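Local coordinates for protein Baccell_00875 (Bacteroides cellulosilyticus DSM 14838, PDB 5NO8) that probably acts as a polysaccharide lyase that removes the L-rhamnose capping glucuronic acid in complex arabinogalactan proteins, at residues Arg447-Met452 / Tyr490-Pro495; Trp453-Tyr458 / Tyr475-Ser480; Leu498-Leu503 / Thr513-Asp518; Pro547-Leu552 / Gly619-Tyr624. One frame throughout, in Å; residues are numbered along the deposited sequence. Where two conformers were deposited one is given.

All four contacts lie in the helical part of the chain, and the residues that touch are buried in each, apart from a partly exposed arginine in interaction 3. Interactions 1 and 2 share helix 448-465: its first turns receive the loop 490-495, and the turns that follow pack against helix 469-485. Interactions 2 and 3 are tied by salt bridges from K479 to D514 and D518, and interaction 1 meets interaction 4 where Q550 binds G493. Interaction 1, helix against loop, is bridged by water; interactions 2 and 3 are mainly apolar pairings of antiparallel helices. Interaction 4, nearest the centre of the chain, joins co-directional helices beside a bound glycerol.

Interaction 1 of 4, residues Arg447-Met452 / Tyr490-Pro495; sequences RGYNYM and YAIGIP
The loop 490-495, which links helix 469-485 to helix 496-505, runs along the first turns of helix 448-465 and meets the side chains of Y449 and M452. M452 points into the loop: its CG presses on A491 CB at 3.4 Å, a snug carbon-carbon contact. With CG beside the backbone N (chi1 -60°) and the chain bent at chi2 and chi3, the sulfur turns along I494, and M452 SD lies 3.9 Å from I494 CG1, the two side chains running along one another. P495, in the N-cap position of helix 496-505, brings its CD to 3.9 Å from M452 O. Y449 and I492 slant across one another, with Y449 CE1 3.9 Å from I492 CD1. Two waters sit in the plane of the Y449 ring, at its edge. Water 1 donates to Y449 O at 3.0 Å and to I492 O at 2.7 Å; water 2 accepts from Y449 OH at 2.6 Å and donates to Y490 O. R447 forms salt bridges with E394 and E537. Helix and loop share no direct hydrogen bond, so apolar contacts and water join them, and two ordered waters supply donors for Y449 O, I492 O and Y490 O.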
loop_
_atom_site.group_PDB
_atom_site.type_symbol
_atom_site.label_atom_id
_atom_site.label_comp_id
_atom_site.label_asym_id
_atom_site.label_seq_id
_atom_site.Cartn_x
_atom_site.Cartn_y
_atom_site.Cartn_z
ATOM N N ARG A 447 -24.780 4.205 -2.264
ATOM C CA ARG A 447 -23.592 3.954 -1.437
ATOM C C ARG A 447 -23.061 5.261 -0.852
ATOM O O ARG A 447 -22.849 6.222 -1.580
ATOM C CB ARG A 447 -22.555 3.293 -2.349
ATOM C CG ARG A 447 -21.135 3.155 -1.842
ATOM C CD ARG A 447 -20.271 2.748 -3.019
ATOM N NE ARG A 447 -18.898 2.384 -2.689
ATOM C CZ ARG A 447 -17.815 2.717 -3.417
ATOM N NH1 ARG A 447 -16.620 2.274 -3.039
ATOM N NH2 ARG A 447 -17.910 3.495 -4.514
ATOM N N GLY A 448 -22.805 5.283 0.452
ATOM C CA GLY A 448 -22.522 6.530 1.174
ATOM C C GLY A 448 -21.273 7.260 0.707
ATOM O O GLY A 448 -21.222 8.488 0.730
ATOM N N TYR A 449 -20.273 6.489 0.298
ATOM C CA TYR A 449 -19.001 7.032 -0.206
ATOM C C TYR A 449 -19.250 8.000 -1.352
ATOM O O TYR A 449 -18.612 9.058 -1.429
ATOM C CB TYR A 449 -18.084 5.896 -0.707
ATOM C CG TYR A 449 -17.477 5.015 0.378
ATOM C CD1 TYR A 449 -16.462 5.498 1.196
ATOM C CD2 TYR A 449 -17.881 3.678 0.552
ATOM C CE1 TYR A 449 -15.881 4.709 2.180
ATOM C CE2 TYR A 449 -17.284 2.863 1.530
ATOM C CZ TYR A 449 -16.287 3.394 2.343
ATOM O OH TYR A 449 -15.680 2.650 3.327
ATOM N N ASN A 450 -20.194 7.659 -2.225
ATOM C CA ASN A 450 -20.372 8.381 -3.472
ATOM C C ASN A 450 -20.830 9.813 -3.237
ATOM O O ASN A 450 -20.503 10.694 -4.037
ATOM C CB ASN A 450 -21.365 7.668 -4.396
ATOM C CG ASN A 450 -20.904 6.283 -4.806
ATOM O OD1 ASN A 450 -19.739 5.906 -4.612
ATOM N ND2 ASN A 450 -21.815 5.520 -5.405
ATOM N N TYR A 451 -21.545 10.055 -2.138
ATOM C CA TYR A 451 -22.097 11.385 -1.835
ATOM C C TYR A 451 -21.025 12.415 -1.492
ATOM O O TYR A 451 -21.176 13.606 -1.796
ATOM C CB TYR A 451 -23.055 11.310 -0.650
ATOM C CG TYR A 451 -24.354 10.598 -0.956
ATOM C CD1 TYR A 451 -24.386 9.213 -1.138
ATOM C CD2 TYR A 451 -25.559 11.314 -1.061
ATOM C CE1 TYR A 451 -25.567 8.555 -1.423
ATOM C CE2 TYR A 451 -26.757 10.663 -1.338
ATOM C CZ TYR A 451 -26.758 9.283 -1.518
ATOM O OH TYR A 451 -27.925 8.614 -1.802
ATOM N N MET A 452 -19.976 11.976 -0.794
ATOM C CA MET A 452 -18.891 12.879 -0.391
ATOM C C MET A 452 -18.166 13.428 -1.597
ATOM O O MET A 452 -17.773 14.588 -1.608
ATOM C CB MET A 452 -17.871 12.168 0.485
ATOM C CG MET A 452 -18.419 11.586 1.777
ATOM S SD MET A 452 -19.445 12.755 2.716
ATOM C CE MET A 452 -21.072 12.405 2.078
ATOM N N TYR A 490 -17.760 6.171 7.941
ATOM C CA TYR A 490 -16.362 6.591 7.835
ATOM C C TYR A 490 -16.011 6.818 6.366
ATOM O O TYR A 490 -15.166 6.118 5.774
ATOM C CB TYR A 490 -15.441 5.552 8.452
ATOM C CG TYR A 490 -15.461 5.515 9.961
ATOM C CD1 TYR A 490 -16.605 5.135 10.672
ATOM C CD2 TYR A 490 -14.330 5.854 10.680
ATOM C CE1 TYR A 490 -16.600 5.120 12.069
ATOM C CE2 TYR A 490 -14.312 5.835 12.073
ATOM C CZ TYR A 490 -15.454 5.467 12.768
ATOM O OH TYR A 490 -15.401 5.453 14.159
ATOM N N ALA A 491 -16.621 7.832 5.788
ATOM C CA ALA A 491 -16.499 8.065 4.349
ATOM C C ALA A 491 -15.140 8.696 4.069
ATOM O O ALA A 491 -14.595 9.394 4.916
ATOM C CB ALA A 491 -17.608 8.992 3.874
ATOM N N ILE A 492 -14.638 8.470 2.854
ATOM C CA ILE A 492 -13.369 9.015 2.425
ATOM C C ILE A 492 -13.558 10.448 1.897
ATOM O O ILE A 492 -14.414 10.704 1.033
ATOM C CB ILE A 492 -12.750 8.158 1.312
ATOM C CG1 ILE A 492 -12.470 6.735 1.828
ATOM C CG2 ILE A 492 -11.463 8.817 0.806
ATOM C CD1 ILE A 492 -12.384 5.713 0.723
ATOM N N GLY A 493 -12.739 11.358 2.403
ATOM C CA GLY A 493 -12.696 12.718 1.894
ATOM C C GLY A 493 -13.992 13.461 2.160
ATOM O O GLY A 493 -14.537 14.116 1.272
ATOM N N ILE A 494 -14.506 13.342 3.384
ATOM C CA ILE A 494 -15.667 14.139 3.779
ATOM C C ILE A 494 -15.179 15.592 3.669
ATOM O O ILE A 494 -14.191 15.937 4.303
ATOM C CB ILE A 494 -16.108 13.814 5.214
ATOM C CG1 ILE A 494 -16.597 12.357 5.291
ATOM C CG2 ILE A 494 -17.203 14.785 5.658
ATOM C CD1 ILE A 494 -16.651 11.799 6.699
ATOM N N PRO A 495 -15.818 16.417 2.816
ATOM C CA PRO A 495 -15.264 17.751 2.539
ATOM C C PRO A 495 -15.584 18.821 3.613
ATOM O O PRO A 495 -16.327 19.776 3.349
ATOM C CB PRO A 495 -15.878 18.090 1.176
ATOM C CG PRO A 495 -17.192 17.394 1.191
ATOM C CD PRO A 495 -16.972 16.117 1.942
HETATM O O HOH W 1 -16.362 8.931 0.480
HETATM O O HOH W 2 -14.128 3.948 5.003
#

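Interaction 2 of 4, residues Trp453-Tyr458 / Tyr475-Ser480; sequences WVAELY and YKTLKS
The Y458 ring presents its edge to T477, whose OG1 lies near the ring plane, 3.7 Å from Y458 CE2; the two side chains are roughly perpendicular. Over one face of the same ring sits V454 O from the preceding helical turn, 3.5 Å above the plane and displaced toward the rim. K479 CG, one turn on in the same helix, lies over one face of the Y475 ring, toward the rim. T477 fills the middle of the contact between helices 448-465 and 469-485, whose local axes approach to 8.6 Å at 166°, nearly antiparallel. Its chi1 of -60° sends OG1 toward Y458 and turns the methyl, anti to the backbone N, to V454: T477 CG2 is 4.1 Å from V454 CG1. One step along, A455, small and pointing at the partner helix, takes the end of L478, with A455 CB 3.7 Å from L478 CD2. T477 OG1 is hydrogen-bonded to D473 O and to Q430 NE2, and Q430 OE1 bonds Y458 OH. The chemistry is thus mixed: A455 with L478, and V454 with the T477 methyl, make the apolar contacts, while the one amide of Q430 holds both the threonine and the tyrosine hydroxyls.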
loop_
_atom_site.group_PDB
_atom_site.type_symbol
_atom_site.label_atom_id
_atom_site.label_comp_id
_atom_site.label_asym_id
_atom_site.label_seq_id
_atom_site.Cartn_x
_atom_site.Cartn_y
_atom_site.Cartn_z
ATOM N N TRP A 453 -17.978 12.568 -2.586
ATOM C CA TRP A 453 -17.197 12.907 -3.778
ATOM C C TRP A 453 -18.008 13.796 -4.708
ATOM O O TRP A 453 -17.473 14.749 -5.272
ATOM C CB TRP A 453 -16.729 11.646 -4.487
ATOM C CG TRP A 453 -15.891 10.752 -3.607
ATOM C CD1 TRP A 453 -14.992 11.140 -2.641
ATOM C CD2 TRP A 453 -15.897 9.325 -3.605
ATOM N NE1 TRP A 453 -14.433 10.036 -2.058
ATOM C CE2 TRP A 453 -14.972 8.908 -2.627
ATOM C CE3 TRP A 453 -16.588 8.356 -4.344
ATOM C CZ2 TRP A 453 -14.715 7.552 -2.368
ATOM C CZ3 TRP A 453 -16.345 7.013 -4.079
ATOM C CH2 TRP A 453 -15.405 6.626 -3.102
ATOM N N VAL A 454 -19.306 13.506 -4.839
ATOM C CA VAL A 454 -20.207 14.404 -5.554
ATOM C C VAL A 454 -20.252 15.777 -4.892
ATOM O O VAL A 454 -20.185 16.781 -5.581
ATOM C CB VAL A 454 -21.629 13.813 -5.700
ATOM C CG1 VAL A 454 -22.620 14.886 -6.180
ATOM C CG2 VAL A 454 -21.598 12.678 -6.686
ATOM N N ALA A 455 -20.370 15.831 -3.571
ATOM C CA ALA A 455 -20.374 17.096 -2.847
ATOM C C ALA A 455 -19.078 17.869 -3.004
ATOM O O ALA A 455 -19.083 19.091 -3.198
ATOM C CB ALA A 455 -20.632 16.863 -1.382
ATOM N N GLU A 456 -17.959 17.160 -2.915
ATOM C CA GLU A 456 -16.670 17.784 -3.155
ATOM C C GLU A 456 -16.684 18.422 -4.522
ATOM O O GLU A 456 -16.325 19.582 -4.638
ATOM C CB GLU A 456 -15.518 16.774 -3.063
ATOM C CG GLU A 456 -14.182 17.318 -3.569
ATOM C CD GLU A 456 -13.100 17.527 -2.531
ATOM O OE1 GLU A 456 -13.137 16.935 -1.421
ATOM O OE2 GLU A 456 -12.147 18.289 -2.857
ATOM N N LEU A 457 -17.108 17.691 -5.542
ATOM C CA LEU A 457 -17.139 18.246 -6.893
ATOM C C LEU A 457 -17.921 19.559 -6.916
ATOM O O LEU A 457 -17.443 20.575 -7.449
ATOM C CB LEU A 457 -17.699 17.271 -7.920
ATOM C CG LEU A 457 -17.881 17.841 -9.328
ATOM C CD1 LEU A 457 -16.539 18.123 -10.007
ATOM C CD2 LEU A 457 -18.716 16.960 -10.212
ATOM N N TYR A 458 -19.113 19.551 -6.317
ATOM C CA TYR A 458 -19.963 20.749 -6.367
ATOM C C TYR A 458 -19.337 21.932 -5.656
ATOM O O TYR A 458 -19.317 23.032 -6.213
ATOM C CB TYR A 458 -21.393 20.456 -5.837
ATOM C CG TYR A 458 -22.230 19.487 -6.638
ATOM C CD1 TYR A 458 -22.038 19.276 -7.990
ATOM C CD2 TYR A 458 -23.283 18.796 -6.025
ATOM C CE1 TYR A 458 -22.835 18.395 -8.707
ATOM C CE2 TYR A 458 -24.087 17.928 -6.730
ATOM C CZ TYR A 458 -23.873 17.725 -8.057
ATOM O OH TYR A 458 -24.662 16.856 -8.757
ATOM N N TYR A 475 -24.150 21.190 -0.330
ATOM C CA TYR A 475 -24.788 21.132 0.985
ATOM C C TYR A 475 -25.946 20.122 1.044
ATOM O O TYR A 475 -26.011 19.330 1.988
ATOM C CB TYR A 475 -25.255 22.536 1.384
ATOM C CG TYR A 475 -26.202 22.575 2.555
ATOM C CD1 TYR A 475 -25.727 22.455 3.857
ATOM C CD2 TYR A 475 -27.577 22.764 2.360
ATOM C CE1 TYR A 475 -26.596 22.505 4.945
ATOM C CE2 TYR A 475 -28.452 22.810 3.439
ATOM C CZ TYR A 475 -27.950 22.691 4.721
ATOM O OH TYR A 475 -28.806 22.711 5.793
ATOM N N LYS A 476 -26.817 20.141 0.034
ATOM C CA LYS A 476 -28.000 19.253 -0.054
ATOM C C LYS A 476 -27.648 17.785 -0.332
ATOM O O LYS A 476 -28.351 16.862 0.099
ATOM C CB LYS A 476 -28.969 19.733 -1.147
ATOM N N THR A 477 -26.575 17.577 -1.087
ATOM C CA THR A 477 -26.008 16.252 -1.248
ATOM C C THR A 477 -25.528 15.713 0.099
ATOM O O THR A 477 -25.800 14.556 0.440
ATOM C CB THR A 477 -24.878 16.260 -2.288
ATOM O OG1 THR A 477 -25.410 16.694 -3.536
ATOM C CG2 THR A 477 -24.251 14.852 -2.449
ATOM N N LEU A 478 -24.818 16.531 0.865
ATOM C CA LEU A 478 -24.360 16.106 2.172
ATOM C C LEU A 478 -25.535 15.835 3.128
ATOM O O LEU A 478 -25.482 14.887 3.921
ATOM C CB LEU A 478 -23.392 17.107 2.785
ATOM C CG LEU A 478 -22.013 17.208 2.113
ATOM C CD1 LEU A 478 -21.204 18.287 2.804
ATOM C CD2 LEU A 478 -21.296 15.857 2.150
ATOM N N LYS A 479 -26.590 16.643 3.035
ATOM C CA LYS A 479 -27.786 16.419 3.874
ATOM C C LYS A 479 -28.507 15.119 3.531
ATOM O O LYS A 479 -28.936 14.402 4.421
ATOM C CB LYS A 479 -28.753 17.600 3.748
ATOM C CG LYS A 479 -28.222 18.909 4.310
ATOM C CD LYS A 479 -27.824 18.893 5.776
ATOM C CE LYS A 479 -28.970 18.447 6.700
ATOM N NZ LYS A 479 -28.784 18.959 8.088
ATOM N N SER A 480 -28.638 14.839 2.236
ATOM C CA SER A 480 -29.211 13.602 1.736
ATOM C C SER A 480 -28.409 12.419 2.243
ATOM O O SER A 480 -28.983 11.383 2.607
ATOM C CB SER A 480 -29.242 13.604 0.212
ATOM O OG SER A 480 -29.776 12.406 -0.324
#

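Interaction 3 of 4, residues Leu498-Leu503 / Thr513-Asp518; sequences LGLQSL and TDLRND
L515 reaches from helix 509-529 to helix 496-505, and its CD2 meets L503 CD1 at 3.5 Å and L500 CD2 at 4.1 Å. The L503 and L515 side chains are set crosswise. L515 gets there with CG anti to its backbone N (chi1 -171°), which carries the branch across to the backbone of G499; L515 CD2 lies 4.4 Å from G499 C, where the glycine has no side chain to intervene. L500 runs across the base of R516, its CD2 3.9 Å from R516 N and also touching R516 CB, so the arginine contributes the base of its chain. From there R516 extends away from helix 496-505, and its NH1 bonds Y512 OH. Behind this apolar shell, S502 OG adds a second donor to L498 O, at 2.7 Å. S502 N reaches that same oxygen from the opposite face of the carbonyl plane. On the second helix, D514 and D518 both form salt bridges with K479 of helix 469-485, and L515 also packs against L478 and F482 of that helix. The local axes come within 10.0 Å at 164°, and a short link joins the helices in sequence. This is the arrangement of an antiparallel helical hairpin, in keeping with a probable (alpha/alpha) toroid for this part of the chain.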
loop_
_atom_site.group_PDB
_atom_site.type_symbol
_atom_site.label_atom_id
_atom_site.label_comp_id
_atom_site.label_asym_id
_atom_site.label_seq_id
_atom_site.Cartn_x
_atom_site.Cartn_y
_atom_site.Cartn_z
ATOM N N LEU A 498 -13.670 22.369 2.965
ATOM C CA LEU A 498 -14.128 22.854 1.667
ATOM C C LEU A 498 -15.611 23.265 1.736
ATOM O O LEU A 498 -15.984 24.344 1.287
ATOM C CB LEU A 498 -13.942 21.774 0.615
ATOM C CG LEU A 498 -14.483 22.046 -0.780
ATOM C CD1 LEU A 498 -13.839 23.276 -1.411
ATOM C CD2 LEU A 498 -14.274 20.819 -1.633
ATOM N N GLY A 499 -16.443 22.390 2.278
ATOM C CA GLY A 499 -17.876 22.663 2.387
ATOM C C GLY A 499 -18.175 23.886 3.244
ATOM O O GLY A 499 -18.923 24.777 2.819
ATOM N N LEU A 500 -17.615 23.937 4.435
ATOM C CA LEU A 500 -17.821 25.094 5.321
ATOM C C LEU A 500 -17.249 26.402 4.777
ATOM O O LEU A 500 -17.879 27.458 4.936
ATOM C CB LEU A 500 -17.246 24.844 6.711
ATOM C CG LEU A 500 -17.925 23.742 7.527
ATOM C CD1 LEU A 500 -17.226 23.636 8.862
ATOM C CD2 LEU A 500 -19.413 24.016 7.704
ATOM N N GLN A 501 -16.061 26.354 4.172
ATOM C CA GLN A 501 -15.505 27.542 3.508
ATOM C C GLN A 501 -16.418 28.036 2.395
ATOM O O GLN A 501 -16.643 29.231 2.276
ATOM C CB GLN A 501 -14.094 27.277 2.955
ATOM C CG GLN A 501 -13.368 28.502 2.398
ATOM C CD GLN A 501 -13.045 29.564 3.451
ATOM O OE1 GLN A 501 -12.834 29.264 4.633
ATOM N NE2 GLN A 501 -13.000 30.818 3.015
ATOM N N SER A 502 -16.945 27.121 1.594
ATOM C CA SER A 502 -17.813 27.480 0.481
ATOM C C SER A 502 -19.129 28.140 0.978
ATOM O O SER A 502 -19.590 29.134 0.405
ATOM C CB SER A 502 -18.111 26.245 -0.360
ATOM O OG SER A 502 -16.896 25.714 -0.869
ATOM N N LEU A 503 -19.702 27.577 2.038
ATOM C CA LEU A 503 -20.861 28.183 2.716
ATOM C C LEU A 503 -20.558 29.555 3.321
ATOM O O LEU A 503 -21.367 30.456 3.170
ATOM C CB LEU A 503 -21.421 27.233 3.778
ATOM C CG LEU A 503 -22.096 25.990 3.198
ATOM C CD1 LEU A 503 -22.298 24.911 4.253
ATOM C CD2 LEU A 503 -23.425 26.300 2.518
ATOM N N THR A 513 -24.015 26.904 9.707
ATOM C CA THR A 513 -24.158 26.427 11.085
ATOM C C THR A 513 -24.822 25.049 11.153
ATOM O O THR A 513 -24.441 24.234 11.992
ATOM C CB THR A 513 -24.953 27.417 11.961
ATOM O OG1 THR A 513 -26.136 27.815 11.264
ATOM C CG2 THR A 513 -24.110 28.646 12.296
ATOM N N ASP A 514 -25.786 24.786 10.271
ATOM C CA ASP A 514 -26.432 23.468 10.197
ATOM C C ASP A 514 -25.473 22.332 9.791
ATOM O O ASP A 514 -25.463 21.249 10.399
ATOM C CB ASP A 514 -27.580 23.505 9.193
ATOM C CG ASP A 514 -28.331 22.201 9.123
ATOM O OD1 ASP A 514 -28.630 21.627 10.186
ATOM O OD2 ASP A 514 -28.644 21.749 8.008
ATOM N N LEU A 515 -24.698 22.582 8.745
ATOM C CA LEU A 515 -23.683 21.617 8.309
ATOM C C LEU A 515 -22.609 21.441 9.369
ATOM O O LEU A 515 -22.207 20.319 9.648
ATOM C CB LEU A 515 -23.052 22.040 6.984
ATOM C CG LEU A 515 -22.138 20.987 6.338
ATOM C CD1 LEU A 515 -22.902 19.716 6.016
ATOM C CD2 LEU A 515 -21.483 21.565 5.083
ATOM N N ARG A 516 -22.167 22.535 9.972
ATOM C CA ARG A 516 -21.207 22.477 11.055
ATOM C C ARG A 516 -21.706 21.597 12.215
ATOM O O ARG A 516 -20.943 20.792 12.770
ATOM C CB ARG A 516 -20.853 23.891 11.517
ATOM C CG ARG A 516 -19.876 23.963 12.678
ATOM C CD ARG A 516 -19.315 25.359 12.805
ATOM N NE ARG A 516 -18.569 25.537 14.047
ATOM C CZ ARG A 516 -17.546 26.375 14.225
ATOM N NH1 ARG A 516 -17.099 27.154 13.238
ATOM N NH2 ARG A 516 -16.953 26.438 15.417
ATOM N N ASN A 517 -22.989 21.729 12.555
ATOM C CA ASN A 517 -23.597 20.884 13.582
ATOM C C ASN A 517 -23.633 19.412 13.165
ATOM O O ASN A 517 -23.418 18.534 14.002
ATOM C CB ASN A 517 -25.033 21.357 13.924
ATOM C CG ASN A 517 -25.079 22.692 14.656
ATOM O OD1 ASN A 517 -26.128 23.341 14.659
ATOM N ND2 ASN A 517 -23.973 23.110 15.280
ATOM N N ASP A 518 -23.920 19.145 11.894
ATOM C CA ASP A 518 -23.864 17.773 11.357
ATOM C C ASP A 518 -22.452 17.177 11.473
ATOM O O ASP A 518 -22.290 16.026 11.901
ATOM C CB ASP A 518 -24.322 17.706 9.898
ATOM C CG ASP A 518 -25.834 17.838 9.729
ATOM O OD1 ASP A 518 -26.588 17.687 10.712
ATOM O OD2 ASP A 518 -26.272 18.068 8.584
#

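Interaction 4 of 4, residues Pro547-Leu552 / Gly619-Tyr624; sequences PAIQFL and GAVYYY. With GOL (glycerol), chain F.
Helices 542-559 and 615-629 pack side by side in the interior of the helical domain, with I549 and Q550 set against V621 and Y624. The tightest meeting is I549 CG2 with V621 CG1 at 3.5 Å, close for two carbons, where one side chain lies nearly square to the other. The other V621 methyl, CG2, rests 3.7 Å from Q550 N. The local axes pass 8.9 Å apart and run in broadly the same direction, 30° from parallel; co-directional neighbours distant in sequence are consistent with one layer of an (alpha/alpha) toroid. Helix 542-559 is kinked at P547, whose N makes no bond to the preceding turn. Q550 stretches out, its CG swung opposite the backbone N, and passes Y624 with its CG 4.0 Å from Y624 CE2; amide and ring planes stand 47° apart. A glycerol, probably from the crystallisation liquor, bridges Q550 and Y624 through O3: Q550 NE2 donates to O3 at 2.8 Å in a bent bond (131°), and Y624 OH is hydrogen-bonded to the same O3 at 3.0 Å, an oxygen lying at the ring edge and in its plane. The glycerol is also hydrogen-bonded to E456 and K404. Q550 NE2 has a further partner in Y686 OH, and Q550 OE1 accepts from G493 N.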
loop_
_atom_site.group_PDB
_atom_site.type_symbol
_atom_site.label_atom_id
_atom_site.label_comp_id
_atom_site.label_asym_id
_atom_site.label_seq_id
_atom_site.Cartn_x
_atom_site.Cartn_y
_atom_site.Cartn_z
ATOM N N PRO A 547 -9.486 8.049 6.762
ATOM C CA PRO A 547 -10.595 9.025 6.695
ATOM C C PRO A 547 -11.131 9.517 8.045
ATOM O O PRO A 547 -11.540 10.680 8.134
ATOM C CB PRO A 547 -11.682 8.246 5.986
ATOM C CG PRO A 547 -10.935 7.336 5.087
ATOM C CD PRO A 547 -9.770 6.881 5.916
ATOM N N ALA A 548 -11.132 8.652 9.065
ATOM C CA ALA A 548 -11.518 9.071 10.422
ATOM C C ALA A 548 -10.676 10.245 10.855
ATOM O O ALA A 548 -11.188 11.264 11.317
ATOM C CB ALA A 548 -11.350 7.926 11.431
ATOM N N ILE A 549 -9.371 10.121 10.666
ATOM C CA ILE A 549 -8.434 11.114 11.155
ATOM C C ILE A 549 -8.452 12.359 10.256
ATOM O O ILE A 549 -8.303 13.494 10.758
ATOM C CB ILE A 549 -7.010 10.535 11.240
ATOM C CG1 ILE A 549 -6.991 9.290 12.134
ATOM C CG2 ILE A 549 -6.015 11.555 11.740
ATOM C CD1 ILE A 549 -5.649 8.600 12.175
ATOM N N GLN A 550 -8.627 12.138 8.951
ATOM C CA GLN A 550 -8.769 13.199 7.937
ATOM C C GLN A 550 -9.956 14.093 8.323
ATOM O O GLN A 550 -9.855 15.323 8.361
ATOM C CB GLN A 550 -9.004 12.557 6.556
ATOM C CG GLN A 550 -9.169 13.491 5.365
ATOM C CD GLN A 550 -9.648 12.768 4.103
ATOM O OE1 GLN A 550 -10.311 11.712 4.163
ATOM N NE2 GLN A 550 -9.324 13.340 2.948
ATOM N N PHE A 551 -11.059 13.450 8.667
ATOM C CA PHE A 551 -12.253 14.171 9.111
ATOM C C PHE A 551 -12.035 14.943 10.408
ATOM O O PHE A 551 -12.333 16.154 10.491
ATOM C CB PHE A 551 -13.406 13.201 9.295
ATOM C CG PHE A 551 -14.650 13.870 9.776
ATOM C CD1 PHE A 551 -15.531 14.391 8.880
ATOM C CD2 PHE A 551 -14.887 14.013 11.139
ATOM C CE1 PHE A 551 -16.680 15.042 9.302
ATOM C CE2 PHE A 551 -16.022 14.654 11.579
ATOM C CZ PHE A 551 -16.917 15.163 10.665
ATOM N N LEU A 552 -11.533 14.251 11.425
ATOM C CA LEU A 552 -11.320 14.869 12.726
ATOM C C LEU A 552 -10.337 16.032 12.705
ATOM O O LEU A 552 -10.542 17.030 13.405
ATOM C CB LEU A 552 -10.890 13.848 13.769
ATOM C CG LEU A 552 -11.921 12.783 14.178
ATOM C CD1 LEU A 552 -11.192 11.688 14.919
ATOM C CD2 LEU A 552 -13.031 13.346 15.055
ATOM N N GLY A 619 -1.268 10.792 3.336
ATOM C CA GLY A 619 -0.634 12.064 3.014
ATOM C C GLY A 619 -1.516 13.242 3.416
ATOM O O GLY A 619 -1.028 14.172 4.010
ATOM N N ALA A 620 -2.796 13.191 3.058
ATOM C CA ALA A 620 -3.734 14.242 3.462
ATOM C C ALA A 620 -3.772 14.405 4.977
ATOM O O ALA A 620 -3.696 15.524 5.492
ATOM C CB ALA A 620 -5.107 13.977 2.924
ATOM N N VAL A 621 -3.845 13.280 5.693
ATOM C CA VAL A 621 -3.824 13.288 7.136
ATOM C C VAL A 621 -2.585 13.958 7.690
ATOM O O VAL A 621 -2.681 14.760 8.635
ATOM C CB VAL A 621 -3.937 11.857 7.719
ATOM C CG1 VAL A 621 -3.616 11.843 9.221
ATOM C CG2 VAL A 621 -5.312 11.283 7.438
ATOM N N TYR A 622 -1.407 13.611 7.150
ATOM C CA TYR A 622 -0.159 14.185 7.608
ATOM C C TYR A 622 -0.121 15.691 7.357
ATOM O O TYR A 622 0.371 16.435 8.201
ATOM C CB TYR A 622 1.047 13.542 6.920
ATOM C CG TYR A 622 1.335 12.109 7.273
ATOM C CD1 TYR A 622 0.713 11.475 8.368
ATOM C CD2 TYR A 622 2.245 11.368 6.522
ATOM C CE1 TYR A 622 1.017 10.166 8.696
ATOM C CE2 TYR A 622 2.535 10.055 6.851
ATOM C CZ TYR A 622 1.934 9.474 7.945
ATOM O OH TYR A 622 2.196 8.155 8.258
ATOM N N TYR A 623 -0.645 16.106 6.205
ATOM C CA TYR A 623 -0.797 17.536 5.853
ATOM C C TYR A 623 -1.677 18.273 6.881
ATOM O O TYR A 623 -1.274 19.317 7.436
ATOM C CB TYR A 623 -1.344 17.652 4.428
ATOM C CG TYR A 623 -1.998 18.962 4.070
ATOM C CD1 TYR A 623 -1.234 20.064 3.678
ATOM C CD2 TYR A 623 -3.380 19.083 4.075
ATOM C CE1 TYR A 623 -1.847 21.270 3.336
ATOM C CE2 TYR A 623 -3.999 20.264 3.741
ATOM C CZ TYR A 623 -3.233 21.351 3.389
ATOM O OH TYR A 623 -3.887 22.512 3.064
ATOM N N TYR A 624 -2.839 17.710 7.171
ATOM C CA TYR A 624 -3.730 18.334 8.165
ATOM C C TYR A 624 -3.121 18.303 9.560
ATOM O O TYR A 624 -3.260 19.266 10.319
ATOM C CB TYR A 624 -5.105 17.681 8.195
ATOM C CG TYR A 624 -5.970 17.898 6.983
ATOM C CD1 TYR A 624 -6.317 19.179 6.570
ATOM C CD2 TYR A 624 -6.478 16.826 6.264
ATOM C CE1 TYR A 624 -7.116 19.387 5.472
ATOM C CE2 TYR A 624 -7.286 17.023 5.171
ATOM C CZ TYR A 624 -7.593 18.320 4.772
ATOM O OH TYR A 624 -8.388 18.518 3.697
HETATM C C1 GOL F . -9.863 16.976 -0.656
HETATM O O1 GOL F . -9.791 17.932 -1.741
HETATM C C2 GOL F . -10.367 17.604 0.650
HETATM O O2 GOL F . -11.682 18.173 0.470
HETATM C C3 GOL F . -10.520 16.532 1.738
HETATM O O3 GOL F . -9.269 16.082 2.272
#